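Local coordinates for putative oxidoreductase (Bacteroides fragilis NCTC 9343, PDB 3FHL), which probably acts as a nucleotide-dependent oxidoreductase of the Gfo/Idh/MocA family, with a Rossmann-fold domain expected to bind NAD(P), at residues C[100-105]-C[330-335]; C[107-112]-C[117-122]; C[129-134]-C[147-152]; C[184-189]-C[242-247]. One frame throughout, in Å; residues are numbered along the deposited sequence.

Contact 1 of 4, residues C[100-105]-C[330-335]; sequences STTKQG and DILNVI
With chi1 at -66° and chi2 at -161°, Leu332 sends its branched end from helix 328-347 to the first turn of helix 102-115, where the chi1 of Thr102, -61°, sets OG1 near Ile335 and a bridging water and leaves CG2 beside Leu332 CD1. The leucine does most of the touching. Its CD1 lies 4.2 Å from Gly105 C and 4.3 Å from Thr102 O, so it rests against the backbone of the turn, with the Thr102 methyl at its flank. Gly105 has no side chain, and its backbone carbon takes the leucine methyl directly. The backbones come nearest at Thr102 and Leu332, whose CA atoms are 6.8 Å apart. One turn further along, Ile335 CG2 approaches Thr102 OG1 at 4.3 Å, a loose apolar-to-hydroxyl touch.

No direct hydrogen bond spans the gap. A water does, donating to Leu332 O at 2.7 Å and making a weak, long link of 3.4 Å to Thr102 OG1. The start of helix 102-115 is organised by its own residues: Thr101 and Gln104 form a capping box, in which Gln104 N donates to Thr101 OG1 at 3.2 Å. The Gln104 amide turns back toward the preceding loop, where Ser100 OG gives its OE1 a 2.7 Å bond from above the carbonyl plane.

Helix 102-115 belongs to the Rossmann part and helix 328-347 to the C-terminal alpha/beta part, so the two meet here. Few atoms approach closely, and the chemistry implies a modest, mainly apolar join, supplemented by one water and resting on a helix start capped by its own Thr101 and Gln104.

Contact 2 of 4, residues C[107-112]-C[117-122]; sequences ELIALA and LMLSVY
Leu119 reaches from strand 119-122 toward helix 102-115, and its conformation decides what it meets. With CG opposite the backbone N (chi1 -179°), CD2 is brought against the helix between Leu108 and Ile109. It sits 3.6 Å from Leu108 O and 3.8 Å from Leu108 CB, so the methyl packs on both backbone and side chain. Ile109 approaches from the next position, its first torsion turning CG1 toward Leu119 CD2, 4.1 Å away; the two side chains run at about a right angle to one another.

One turn after Leu108, Ala112 points at the strand. Its short side chain permits a close approach, CB to CB 3.7 Å with Leu119, and the same methyl lies 3.4 Å from Leu117 O. A single hydrogen bond supplements this apolar packing: Leu117 N donates to Ala112 O at 2.8 Å and 159°, tying the chain just ahead of the strand back to the helix.

Helix and strand axes run at 137° with a closest approach of 9.5 Å, as the return leg of the beta-alpha-beta unit 91-95, 102-115, 119-122 in the Rossmann sheet. Backbone bonds to Thr326 and Ala328 line the strand's far side, away from strand 91-95. Helix 78-87 packs beside Leu108 and Ala112, whereas Ile109 also touches helix 328-347. Met118, facing away from this helix, packs against helix 309-320.

Contact 3 of 4, residues C[129-134]-C[147-152]; sequences ADFLTV and VEYEST
Phe131 and Val134 of helix 129-139 meet Tyr149 of strand 146-154 in a small, buried, side-chain-only contact on the large mixed sheet of the C-terminal alpha/beta domain. The backbones stay well apart: the nearest alpha carbons, those of Phe131 and Ser151, are 9.6 Å from one another, and the tyrosine bridges much of that interval.

Tyr149 has CG opposite its backbone N (chi1 173°), which carries the ring off the strand and toward the helix. Its hydroxyl arrives at the edge of the Phe131 ring, near the ring plane, with OH 4.1 Å from Phe131 CE1. The two side chains cross at about a right angle; the phenol oxygen meets a ring edge, and no face-to-face stack forms. From the next turn of the helix, Val134 CG1 comes to the rim of the tyrosine, 4.3 Å from Tyr149 CE1 and again near the ring plane. No hydrogen bond passes between helix and strand.

Within the helix, the Ala129 carbonyl has two donors. Thr133 OG1 donates to Ala129 O at 2.7 Å, while Thr133 N bonds the same oxygen from the opposite face of its plane.

Along the strand, Val147 and Glu148 both face His247 in a classic beta bulge. Neighbouring elements complete the surroundings: Phe191 meets the Tyr149 ring edge-to-face, Leu190 of helix 180-191 touches both Phe131 and Tyr149, and Val134 also packs on Phe244 of strand 244-248. Glu148 and Glu150 instead form salt bridges to Lys232 of the second subunit, placing strand 146-154 between the helical layer and the subunit interface.

Contact 4 of 4, residues C[184-189]-C[242-247]; sequences IDQAIQ and PRFALH
Polar contact comes first here: Gln186 of helix 180-191 and Arg243, just ahead of strand 244-248, approach from opposite directions. Arg243 NH1 gives Gln186 OE1 a weak hydrogen bond of 3.0 Å, bent to 130°. Amide and guanidinium planes lie only 9° apart, and OE1 sits at the guanidinium edge. One water accepts from both groups, 2.8 Å from Gln186 NE2 and 2.9 Å from Arg243 NH1, closing a small ring of polar atoms. The glutamine is extended beyond CG (chi2 174°), which carries its amide across to the arginine. Stronger partners lie outside: Gln186 NE2 also donates to Arg125 O, and Arg243 NH2 bonds Ser151 OG.

The aromatic contacts are of a different kind. Phe244 brings CZ to within 3.7 Å of Gln186 OE1, the oxygen lying at the ring edge. Arg243 NH2 stands 3.8 Å above a face of the same ring, displaced toward its rim, while Phe153 makes a cation-pi contact with the arginine.

Arg243 and Phe244 together face Lys255, a classic beta bulge at the start of the strand. Overall this is a buried polar helix-on-sheet contact within the C-terminal alpha/beta domain of the Gfo/Idh/MocA fold.

How the contacts relate
Contacts 2, 3 and 4 are buried, whereas contact 1 is only partly so. Contacts 1 and 2 share helix 102-115 and touch through Leu332 and Ile109, so the Rossmann helix packs on its own strand and on the C-terminal part at once. Contacts 3 and 4, with centres about 4 Å apart, set different helices on neighbouring strands of one mixed sheet, and Tyr149 OH packs on Phe244. Helix 328-347 of contact 1 also packs on helix 180-191 of contact 4, through Val334 and Asp185. Chemistry varies with place: apolar with one backbone bond in contact 2, sparse and water-assisted in contact 1, apolar and aromatic-edge packing in contact 3, and polar in contact 4.

Contact 1 of 4, residues C[100-105]-C[330-335]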
loop_
_atom_site.group_PDB
_atom_site.type_symbol
_atom_site.label_atom_id
_atom_site.label_comp_id
_atom_site.label_asym_id
_atom_site.label_seq_id
_atom_site.Cartn_x
_atom_site.Cartn_y
_atom_site.Cartn_z
ATOM N N SER C 100 -16.772 19.481 -18.672
ATOM C CA SER C 100 -17.613 19.212 -17.512
ATOM C C SER C 100 -18.262 17.829 -17.595
ATOM O O SER C 100 -18.500 17.201 -16.568
ATOM C CB SER C 100 -18.661 20.314 -17.317
ATOM O OG SER C 100 -19.622 20.306 -18.354
ATOM N N THR C 101 -18.533 17.356 -18.815
ATOM C CA THR C 101 -19.094 16.009 -19.025
ATOM C C THR C 101 -18.332 15.213 -20.084
ATOM O O THR C 101 -17.660 15.788 -20.938
ATOM C CB THR C 101 -20.614 16.025 -19.428
ATOM O OG1 THR C 101 -20.752 16.290 -20.830
ATOM C CG2 THR C 101 -21.422 17.049 -18.617
ATOM N N THR C 102 -18.465 13.887 -20.018
ATOM C CA THR C 102 -17.855 12.951 -20.970
ATOM C C THR C 102 -18.403 13.116 -22.393
ATOM O O THR C 102 -17.646 13.040 -23.368
ATOM C CB THR C 102 -18.032 11.486 -20.491
ATOM O OG1 THR C 102 -17.375 11.324 -19.227
ATOM C CG2 THR C 102 -17.439 10.478 -21.487
ATOM N N LYS C 103 -19.710 13.361 -22.492
ATOM C CA LYS C 103 -20.394 13.586 -23.767
ATOM C C LYS C 103 -19.844 14.814 -24.513
ATOM O O LYS C 103 -19.673 14.775 -25.730
ATOM C CB LYS C 103 -21.897 13.742 -23.518
ATOM C CG LYS C 103 -22.773 13.599 -24.750
ATOM C CD LYS C 103 -24.246 13.698 -24.368
ATOM C CE LYS C 103 -25.161 13.473 -25.566
ATOM N NZ LYS C 103 -26.602 13.448 -25.163
ATOM N N GLN C 104 -19.570 15.884 -23.764
ATOM C CA GLN C 104 -18.946 17.102 -24.280
ATOM C C GLN C 104 -17.528 16.836 -24.792
ATOM O O GLN C 104 -17.115 17.371 -25.826
ATOM C CB GLN C 104 -18.876 18.142 -23.174
ATOM C CG GLN C 104 -20.174 18.885 -22.876
ATOM C CD GLN C 104 -19.989 19.890 -21.752
ATOM O OE1 GLN C 104 -19.021 19.813 -20.989
ATOM N NE2 GLN C 104 -20.906 20.836 -21.645
ATOM N N GLY C 105 -16.791 16.015 -24.048
ATOM C CA GLY C 105 -15.453 15.597 -24.425
ATOM C C GLY C 105 -15.436 14.766 -25.690
ATOM O O GLY C 105 -14.626 15.015 -26.590
ATOM N N ASP C 330 -7.131 10.216 -23.955
ATOM C CA ASP C 330 -6.404 9.754 -22.764
ATOM C C ASP C 330 -7.064 10.199 -21.456
ATOM O O ASP C 330 -7.175 9.395 -20.541
ATOM C CB ASP C 330 -4.932 10.184 -22.790
ATOM C CG ASP C 330 -4.099 9.393 -23.788
ATOM O OD1 ASP C 330 -4.606 8.422 -24.396
ATOM O OD2 ASP C 330 -2.915 9.741 -23.963
ATOM N N ILE C 331 -7.520 11.449 -21.376
ATOM C CA ILE C 331 -8.179 11.927 -20.156
ATOM C C ILE C 331 -9.595 11.359 -19.993
ATOM O O ILE C 331 -10.059 11.202 -18.875
ATOM C CB ILE C 331 -8.128 13.474 -19.979
ATOM C CG1 ILE C 331 -8.259 13.880 -18.505
ATOM C CG2 ILE C 331 -9.212 14.171 -20.755
ATOM C CD1 ILE C 331 -7.146 13.375 -17.593
ATOM N N LEU C 332 -10.266 11.026 -21.098
ATOM C CA LEU C 332 -11.571 10.389 -20.987
ATOM C C LEU C 332 -11.398 8.987 -20.422
ATOM O O LEU C 332 -12.203 8.548 -19.604
ATOM C CB LEU C 332 -12.299 10.336 -22.329
ATOM C CG LEU C 332 -12.740 11.641 -22.990
ATOM C CD1 LEU C 332 -13.799 11.275 -24.008
ATOM C CD2 LEU C 332 -13.295 12.668 -22.002
ATOM N N ASN C 333 -10.343 8.303 -20.865
ATOM C CA ASN C 333 -9.965 6.990 -20.343
ATOM C C ASN C 333 -9.639 7.031 -18.852
ATOM O O ASN C 333 -10.061 6.160 -18.083
ATOM C CB ASN C 333 -8.770 6.441 -21.126
ATOM C CG ASN C 333 -9.127 6.061 -22.558
ATOM O OD1 ASN C 333 -10.301 6.066 -22.940
ATOM N ND2 ASN C 333 -8.112 5.717 -23.352
ATOM N N VAL C 334 -8.897 8.059 -18.457
ATOM C CA VAL C 334 -8.553 8.288 -17.056
ATOM C C VAL C 334 -9.806 8.498 -16.214
ATOM O O VAL C 334 -9.946 7.881 -15.158
ATOM C CB VAL C 334 -7.580 9.461 -16.924
ATOM C CG1 VAL C 334 -7.468 9.953 -15.481
ATOM C CG2 VAL C 334 -6.238 9.038 -17.455
ATOM N N ILE C 335 -10.724 9.324 -16.716
ATOM C CA ILE C 335 -11.993 9.637 -16.043
ATOM C C ILE C 335 -12.889 8.409 -15.898
ATOM O O ILE C 335 -13.587 8.274 -14.893
ATOM C CB ILE C 335 -12.734 10.819 -16.729
ATOM C CG1 ILE C 335 -12.045 12.138 -16.376
ATOM C CG2 ILE C 335 -14.222 10.892 -16.328
ATOM C CD1 ILE C 335 -12.490 13.315 -17.237
HETATM O O HOH W 1 -14.891 9.098 -19.734
#

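Contact 2 of 4, residues C[107-112]-C[117-122]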
loop_
_atom_site.group_PDB
_atom_site.type_symbol
_atom_site.label_atom_id
_atom_site.label_comp_id
_atom_site.label_asym_id
_atom_site.label_seq_id
_atom_site.Cartn_x
_atom_site.Cartn_y
_atom_site.Cartn_z
ATOM N N GLU C 107 -17.678 14.865 -27.983
ATOM C CA GLU C 107 -18.067 15.818 -29.029
ATOM C C GLU C 107 -16.875 16.620 -29.575
ATOM O O GLU C 107 -16.725 16.772 -30.794
ATOM C CB GLU C 107 -19.142 16.773 -28.507
ATOM C CG GLU C 107 -19.744 17.680 -29.579
ATOM C CD GLU C 107 -20.535 18.835 -28.998
ATOM O OE1 GLU C 107 -20.975 18.737 -27.832
ATOM O OE2 GLU C 107 -20.721 19.847 -29.711
ATOM N N LEU C 108 -16.041 17.131 -28.671
ATOM C CA LEU C 108 -14.847 17.890 -29.045
ATOM C C LEU C 108 -13.845 17.060 -29.832
ATOM O O LEU C 108 -13.274 17.543 -30.819
ATOM C CB LEU C 108 -14.176 18.483 -27.808
ATOM C CG LEU C 108 -14.909 19.639 -27.132
ATOM C CD1 LEU C 108 -14.047 20.206 -26.017
ATOM C CD2 LEU C 108 -15.271 20.719 -28.142
ATOM N N ILE C 109 -13.644 15.814 -29.397
ATOM C CA ILE C 109 -12.718 14.877 -30.040
ATOM C C ILE C 109 -13.153 14.592 -31.485
ATOM O O ILE C 109 -12.329 14.627 -32.401
ATOM C CB ILE C 109 -12.554 13.574 -29.201
ATOM C CG1 ILE C 109 -11.712 13.860 -27.939
ATOM C CG2 ILE C 109 -11.929 12.432 -30.025
ATOM C CD1 ILE C 109 -11.761 12.763 -26.875
ATOM N N ALA C 110 -14.450 14.353 -31.677
ATOM C CA ALA C 110 -15.022 14.132 -33.014
ATOM C C ALA C 110 -14.941 15.374 -33.920
ATOM O O ALA C 110 -14.656 15.247 -35.108
ATOM C CB ALA C 110 -16.448 13.641 -32.899
ATOM N N LEU C 111 -15.183 16.560 -33.355
ATOM C CA LEU C 111 -15.042 17.815 -34.095
ATOM C C LEU C 111 -13.601 18.036 -34.568
ATOM O O LEU C 111 -13.372 18.311 -35.748
ATOM C CB LEU C 111 -15.528 19.005 -33.260
ATOM C CG LEU C 111 -15.420 20.423 -33.831
ATOM C CD1 LEU C 111 -16.320 20.630 -35.049
ATOM C CD2 LEU C 111 -15.744 21.460 -32.753
ATOM N N ALA C 112 -12.632 17.889 -33.659
ATOM C CA ALA C 112 -11.223 17.998 -34.025
ATOM C C ALA C 112 -10.806 16.968 -35.079
ATOM O O ALA C 112 -10.013 17.276 -35.971
ATOM C CB ALA C 112 -10.329 17.889 -32.782
ATOM N N LEU C 117 -7.794 18.639 -36.972
ATOM C CA LEU C 117 -7.103 19.496 -36.014
ATOM C C LEU C 117 -6.647 18.689 -34.795
ATOM O O LEU C 117 -7.306 17.721 -34.407
ATOM C CB LEU C 117 -8.022 20.640 -35.569
ATOM C CG LEU C 117 -8.503 21.609 -36.660
ATOM C CD1 LEU C 117 -9.554 22.553 -36.105
ATOM C CD2 LEU C 117 -7.331 22.377 -37.258
ATOM N N MET C 118 -5.513 19.085 -34.216
ATOM C CA MET C 118 -4.991 18.471 -32.984
ATOM C C MET C 118 -5.831 18.898 -31.776
ATOM O O MET C 118 -6.127 20.083 -31.603
ATOM C CB MET C 118 -3.522 18.866 -32.759
ATOM C CG MET C 118 -2.808 18.106 -31.597
ATOM S SD MET C 118 -1.301 18.921 -31.009
ATOM C CE MET C 118 -2.024 20.325 -30.188
ATOM N N LEU C 119 -6.239 17.925 -30.964
ATOM C CA LEU C 119 -6.840 18.217 -29.656
ATOM C C LEU C 119 -6.100 17.436 -28.568
ATOM O O LEU C 119 -6.210 16.211 -28.487
ATOM C CB LEU C 119 -8.331 17.889 -29.628
ATOM C CG LEU C 119 -9.105 18.167 -28.332
ATOM C CD1 LEU C 119 -9.039 19.639 -27.937
ATOM C CD2 LEU C 119 -10.545 17.702 -28.489
ATOM N N SER C 120 -5.348 18.176 -27.756
ATOM C CA SER C 120 -4.503 17.631 -26.696
ATOM C C SER C 120 -5.032 18.025 -25.321
ATOM O O SER C 120 -5.588 19.114 -25.154
ATOM C CB SER C 120 -3.066 18.153 -26.866
ATOM O OG SER C 120 -2.211 17.779 -25.789
ATOM N N VAL C 121 -4.872 17.130 -24.339
ATOM C CA VAL C 121 -5.095 17.493 -22.943
ATOM C C VAL C 121 -3.765 17.481 -22.192
ATOM O O VAL C 121 -3.008 16.516 -22.280
ATOM C CB VAL C 121 -6.190 16.632 -22.259
ATOM C CG1 VAL C 121 -6.256 16.916 -20.752
ATOM C CG2 VAL C 121 -7.551 16.949 -22.865
ATOM N N TYR C 122 -3.482 18.577 -21.493
ATOM C CA TYR C 122 -2.231 18.757 -20.749
ATOM C C TYR C 122 -2.136 17.811 -19.547
ATOM O O TYR C 122 -2.842 17.981 -18.552
ATOM C CB TYR C 122 -2.110 20.202 -20.272
ATOM C CG TYR C 122 -0.760 20.550 -19.686
ATOM C CD1 TYR C 122 0.400 20.476 -20.459
ATOM C CD2 TYR C 122 -0.646 20.979 -18.369
ATOM C CE1 TYR C 122 1.642 20.808 -19.938
ATOM C CE2 TYR C 122 0.581 21.312 -17.838
ATOM C CZ TYR C 122 1.720 21.232 -18.627
ATOM O OH TYR C 122 2.939 21.553 -18.092
#

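Contact 3 of 4, residues C[129-134]-C[147-152]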
loop_
_atom_site.group_PDB
_atom_site.type_symbol
_atom_site.label_atom_id
_atom_site.label_comp_id
_atom_site.label_asym_id
_atom_site.label_seq_id
_atom_site.Cartn_x
_atom_site.Cartn_y
_atom_site.Cartn_z
ATOM N N ALA C 129 10.478 13.706 -13.394
ATOM C CA ALA C 129 11.751 12.968 -13.329
ATOM C C ALA C 129 11.579 11.511 -12.907
ATOM O O ALA C 129 12.155 10.616 -13.523
ATOM C CB ALA C 129 12.750 13.683 -12.380
ATOM N N ASP C 130 10.772 11.282 -11.872
ATOM C CA ASP C 130 10.566 9.932 -11.341
ATOM C C ASP C 130 9.935 8.981 -12.344
ATOM O O ASP C 130 10.449 7.896 -12.553
ATOM C CB ASP C 130 9.807 9.938 -9.992
ATOM C CG ASP C 130 8.564 10.828 -9.994
ATOM O OD1 ASP C 130 7.859 10.933 -11.020
ATOM O OD2 ASP C 130 8.284 11.424 -8.938
ATOM N N PHE C 131 8.845 9.415 -12.983
ATOM C CA PHE C 131 8.149 8.591 -13.996
ATOM C C PHE C 131 8.977 8.331 -15.256
ATOM O O PHE C 131 9.007 7.201 -15.785
ATOM C CB PHE C 131 6.817 9.236 -14.366
ATOM C CG PHE C 131 5.992 8.416 -15.316
ATOM C CD1 PHE C 131 5.482 7.175 -14.926
ATOM C CD2 PHE C 131 5.713 8.884 -16.593
ATOM C CE1 PHE C 131 4.717 6.413 -15.794
ATOM C CE2 PHE C 131 4.932 8.113 -17.484
ATOM C CZ PHE C 131 4.434 6.886 -17.072
ATOM N N LEU C 132 9.651 9.371 -15.752
ATOM C CA LEU C 132 10.603 9.200 -16.858
ATOM C C LEU C 132 11.700 8.197 -16.515
ATOM O O LEU C 132 12.129 7.424 -17.364
ATOM C CB LEU C 132 11.224 10.554 -17.252
ATOM C CG LEU C 132 10.293 11.544 -17.965
ATOM C CD1 LEU C 132 11.041 12.850 -18.247
ATOM C CD2 LEU C 132 9.756 10.968 -19.280
ATOM N N THR C 133 12.152 8.214 -15.264
ATOM C CA THR C 133 13.151 7.261 -14.826
ATOM C C THR C 133 12.561 5.861 -14.766
ATOM O O THR C 133 13.195 4.911 -15.209
ATOM C CB THR C 133 13.741 7.663 -13.469
ATOM O OG1 THR C 133 14.263 8.997 -13.559
ATOM C CG2 THR C 133 14.859 6.726 -13.095
ATOM N N VAL C 134 11.336 5.741 -14.252
ATOM C CA VAL C 134 10.616 4.449 -14.279
ATOM C C VAL C 134 10.539 3.890 -15.711
ATOM O O VAL C 134 10.897 2.744 -15.936
ATOM C CB VAL C 134 9.199 4.540 -13.616
ATOM C CG1 VAL C 134 8.314 3.307 -13.964
ATOM C CG2 VAL C 134 9.320 4.728 -12.092
ATOM N N VAL C 147 6.784 -7.578 -12.054
ATOM C CA VAL C 147 5.623 -8.254 -11.464
ATOM C C VAL C 147 4.716 -7.334 -10.653
ATOM O O VAL C 147 3.535 -7.637 -10.469
ATOM C CB VAL C 147 6.025 -9.512 -10.633
ATOM C CG1 VAL C 147 6.861 -10.473 -11.466
ATOM C CG2 VAL C 147 6.781 -9.129 -9.349
ATOM N N GLU C 148 5.247 -6.204 -10.180
ATOM C CA GLU C 148 4.456 -5.313 -9.339
ATOM C C GLU C 148 4.845 -3.853 -9.515
ATOM O O GLU C 148 6.021 -3.537 -9.620
ATOM C CB GLU C 148 4.571 -5.716 -7.852
ATOM C CG GLU C 148 3.759 -4.815 -6.911
ATOM C CD GLU C 148 3.542 -5.393 -5.516
ATOM O OE1 GLU C 148 4.451 -6.091 -5.004
ATOM O OE2 GLU C 148 2.460 -5.123 -4.936
ATOM N N TYR C 149 3.837 -2.984 -9.523
ATOM C CA TYR C 149 4.009 -1.554 -9.724
ATOM C C TYR C 149 3.159 -0.856 -8.684
ATOM O O TYR C 149 1.930 -1.022 -8.656
ATOM C CB TYR C 149 3.498 -1.195 -11.129
ATOM C CG TYR C 149 3.429 0.276 -11.492
ATOM C CD1 TYR C 149 4.547 0.933 -12.026
ATOM C CD2 TYR C 149 2.239 0.995 -11.350
ATOM C CE1 TYR C 149 4.477 2.259 -12.406
ATOM C CE2 TYR C 149 2.153 2.329 -11.716
ATOM C CZ TYR C 149 3.277 2.954 -12.254
ATOM O OH TYR C 149 3.202 4.270 -12.612
ATOM N N GLU C 150 3.817 -0.077 -7.839
ATOM C CA GLU C 150 3.142 0.724 -6.824
ATOM C C GLU C 150 3.490 2.170 -7.026
ATOM O O GLU C 150 4.667 2.519 -7.160
ATOM C CB GLU C 150 3.581 0.304 -5.426
ATOM C CG GLU C 150 3.208 -1.144 -5.092
ATOM C CD GLU C 150 4.014 -1.710 -3.946
ATOM O OE1 GLU C 150 4.116 -1.061 -2.880
ATOM O OE2 GLU C 150 4.547 -2.817 -4.114
ATOM N N SER C 151 2.476 3.019 -7.022
ATOM C CA SER C 151 2.691 4.436 -7.257
ATOM C C SER C 151 1.840 5.203 -6.247
ATOM O O SER C 151 0.630 5.020 -6.181
ATOM C CB SER C 151 2.325 4.774 -8.723
ATOM O OG SER C 151 2.225 6.169 -8.957
ATOM N N THR C 152 2.477 6.060 -5.455
ATOM C CA THR C 152 1.816 6.722 -4.344
ATOM C C THR C 152 2.201 8.186 -4.219
ATOM O O THR C 152 3.381 8.507 -4.308
ATOM C CB THR C 152 2.221 6.049 -2.987
ATOM O OG1 THR C 152 1.917 4.657 -3.034
ATOM C CG2 THR C 152 1.530 6.709 -1.758
#

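Contact 4 of 4, residues C[184-189]-C[242-247]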
loop_
_atom_site.group_PDB
_atom_site.type_symbol
_atom_site.label_atom_id
_atom_site.label_comp_id
_atom_site.label_asym_id
_atom_site.label_seq_id
_atom_site.Cartn_x
_atom_site.Cartn_y
_atom_site.Cartn_z
ATOM N N ILE C 184 -3.257 7.409 -12.364
ATOM C CA ILE C 184 -3.981 6.552 -13.292
ATOM C C ILE C 184 -3.486 6.766 -14.729
ATOM O O ILE C 184 -3.215 5.799 -15.438
ATOM C CB ILE C 184 -5.509 6.783 -13.220
ATOM C CG1 ILE C 184 -6.068 6.314 -11.867
ATOM C CG2 ILE C 184 -6.187 6.003 -14.326
ATOM C CD1 ILE C 184 -7.387 6.954 -11.461
ATOM N N ASP C 185 -3.362 8.030 -15.143
ATOM C CA ASP C 185 -2.800 8.338 -16.473
ATOM C C ASP C 185 -1.465 7.642 -16.739
ATOM O O ASP C 185 -1.303 6.954 -17.754
ATOM C CB ASP C 185 -2.654 9.844 -16.668
ATOM C CG ASP C 185 -2.054 10.198 -18.022
ATOM O OD1 ASP C 185 -2.676 9.863 -19.071
ATOM O OD2 ASP C 185 -0.959 10.806 -18.027
ATOM N N GLN C 186 -0.541 7.778 -15.791
ATOM C CA GLN C 186 0.747 7.097 -15.844
ATOM C C GLN C 186 0.605 5.590 -15.943
ATOM O O GLN C 186 1.298 4.968 -16.750
ATOM C CB GLN C 186 1.593 7.450 -14.619
ATOM C CG GLN C 186 2.168 8.887 -14.601
ATOM C CD GLN C 186 2.874 9.199 -13.287
ATOM O OE1 GLN C 186 2.723 8.465 -12.315
ATOM N NE2 GLN C 186 3.646 10.292 -13.252
ATOM N N ALA C 187 -0.294 4.995 -15.144
ATOM C CA ALA C 187 -0.432 3.529 -15.149
ATOM C C ALA C 187 -0.969 3.013 -16.474
ATOM O O ALA C 187 -0.496 1.990 -16.979
ATOM C CB ALA C 187 -1.309 3.035 -13.982
ATOM N N ILE C 188 -1.947 3.730 -17.023
ATOM C CA ILE C 188 -2.520 3.399 -18.352
ATOM C C ILE C 188 -1.474 3.516 -19.463
ATOM O O ILE C 188 -1.394 2.652 -20.344
ATOM C CB ILE C 188 -3.751 4.277 -18.689
ATOM C CG1 ILE C 188 -4.907 3.978 -17.725
ATOM C CG2 ILE C 188 -4.228 4.061 -20.144
ATOM C CD1 ILE C 188 -6.000 5.051 -17.778
ATOM N N GLN C 189 -0.651 4.565 -19.410
ATOM C CA GLN C 189 0.445 4.707 -20.381
ATOM C C GLN C 189 1.393 3.506 -20.383
ATOM O O GLN C 189 1.797 3.020 -21.448
ATOM C CB GLN C 189 1.211 6.023 -20.168
ATOM C CG GLN C 189 0.447 7.251 -20.672
ATOM C CD GLN C 189 0.080 7.146 -22.163
ATOM O OE1 GLN C 189 0.961 7.079 -23.022
ATOM N NE2 GLN C 189 -1.220 7.129 -22.465
ATOM N N PRO C 242 6.923 5.205 -0.425
ATOM C CA PRO C 242 7.635 5.524 -1.663
ATOM C C PRO C 242 6.716 6.116 -2.725
ATOM O O PRO C 242 5.538 5.756 -2.792
ATOM C CB PRO C 242 8.131 4.161 -2.143
ATOM C CG PRO C 242 8.213 3.330 -0.881
ATOM C CD PRO C 242 7.068 3.781 -0.057
ATOM N N ARG C 243 7.261 7.024 -3.531
ATOM C CA ARG C 243 6.586 7.535 -4.710
ATOM C C ARG C 243 6.384 6.386 -5.701
ATOM O O ARG C 243 5.302 6.221 -6.252
ATOM C CB ARG C 243 7.410 8.675 -5.343
ATOM C CG ARG C 243 6.887 9.176 -6.703
ATOM C CD ARG C 243 5.633 10.042 -6.600
ATOM N NE ARG C 243 5.014 10.233 -7.913
ATOM C CZ ARG C 243 4.182 9.366 -8.486
ATOM N NH1 ARG C 243 3.671 9.625 -9.683
ATOM N NH2 ARG C 243 3.860 8.240 -7.865
ATOM N N PHE C 244 7.428 5.590 -5.892
ATOM C CA PHE C 244 7.335 4.377 -6.696
ATOM C C PHE C 244 7.998 3.223 -5.982
ATOM O O PHE C 244 9.060 3.381 -5.368
ATOM C CB PHE C 244 8.012 4.545 -8.061
ATOM C CG PHE C 244 7.222 5.375 -9.048
ATOM C CD1 PHE C 244 7.636 6.667 -9.371
ATOM C CD2 PHE C 244 6.070 4.869 -9.658
ATOM C CE1 PHE C 244 6.899 7.452 -10.293
ATOM C CE2 PHE C 244 5.342 5.642 -10.563
ATOM C CZ PHE C 244 5.751 6.929 -10.884
ATOM N N ALA C 245 7.379 2.053 -6.073
ATOM C CA ALA C 245 8.065 0.822 -5.709
ATOM C C ALA C 245 7.711 -0.170 -6.786
ATOM O O ALA C 245 6.545 -0.478 -6.981
ATOM C CB ALA C 245 7.618 0.309 -4.333
ATOM N N LEU C 246 8.725 -0.632 -7.503
ATOM C CA LEU C 246 8.522 -1.612 -8.557
ATOM C C LEU C 246 9.294 -2.854 -8.196
ATOM O O LEU C 246 10.378 -2.755 -7.647
ATOM C CB LEU C 246 9.007 -1.061 -9.906
ATOM C CG LEU C 246 8.039 -0.134 -10.655
ATOM C CD1 LEU C 246 7.971 1.227 -10.032
ATOM C CD2 LEU C 246 8.500 -0.001 -12.097
ATOM N N HIS C 247 8.733 -4.016 -8.515
ATOM C CA HIS C 247 9.378 -5.276 -8.182
ATOM C C HIS C 247 9.362 -6.141 -9.412
ATOM O O HIS C 247 8.347 -6.233 -10.087
ATOM C CB HIS C 247 8.642 -5.985 -7.011
ATOM C CG HIS C 247 8.682 -5.216 -5.720
ATOM N ND1 HIS C 247 9.855 -4.957 -5.046
ATOM C CD2 HIS C 247 7.698 -4.631 -4.998
ATOM C CE1 HIS C 247 9.595 -4.234 -3.972
ATOM N NE2 HIS C 247 8.290 -4.029 -3.913
HETATM O O HOH W 2 5.143 11.569 -11.204
#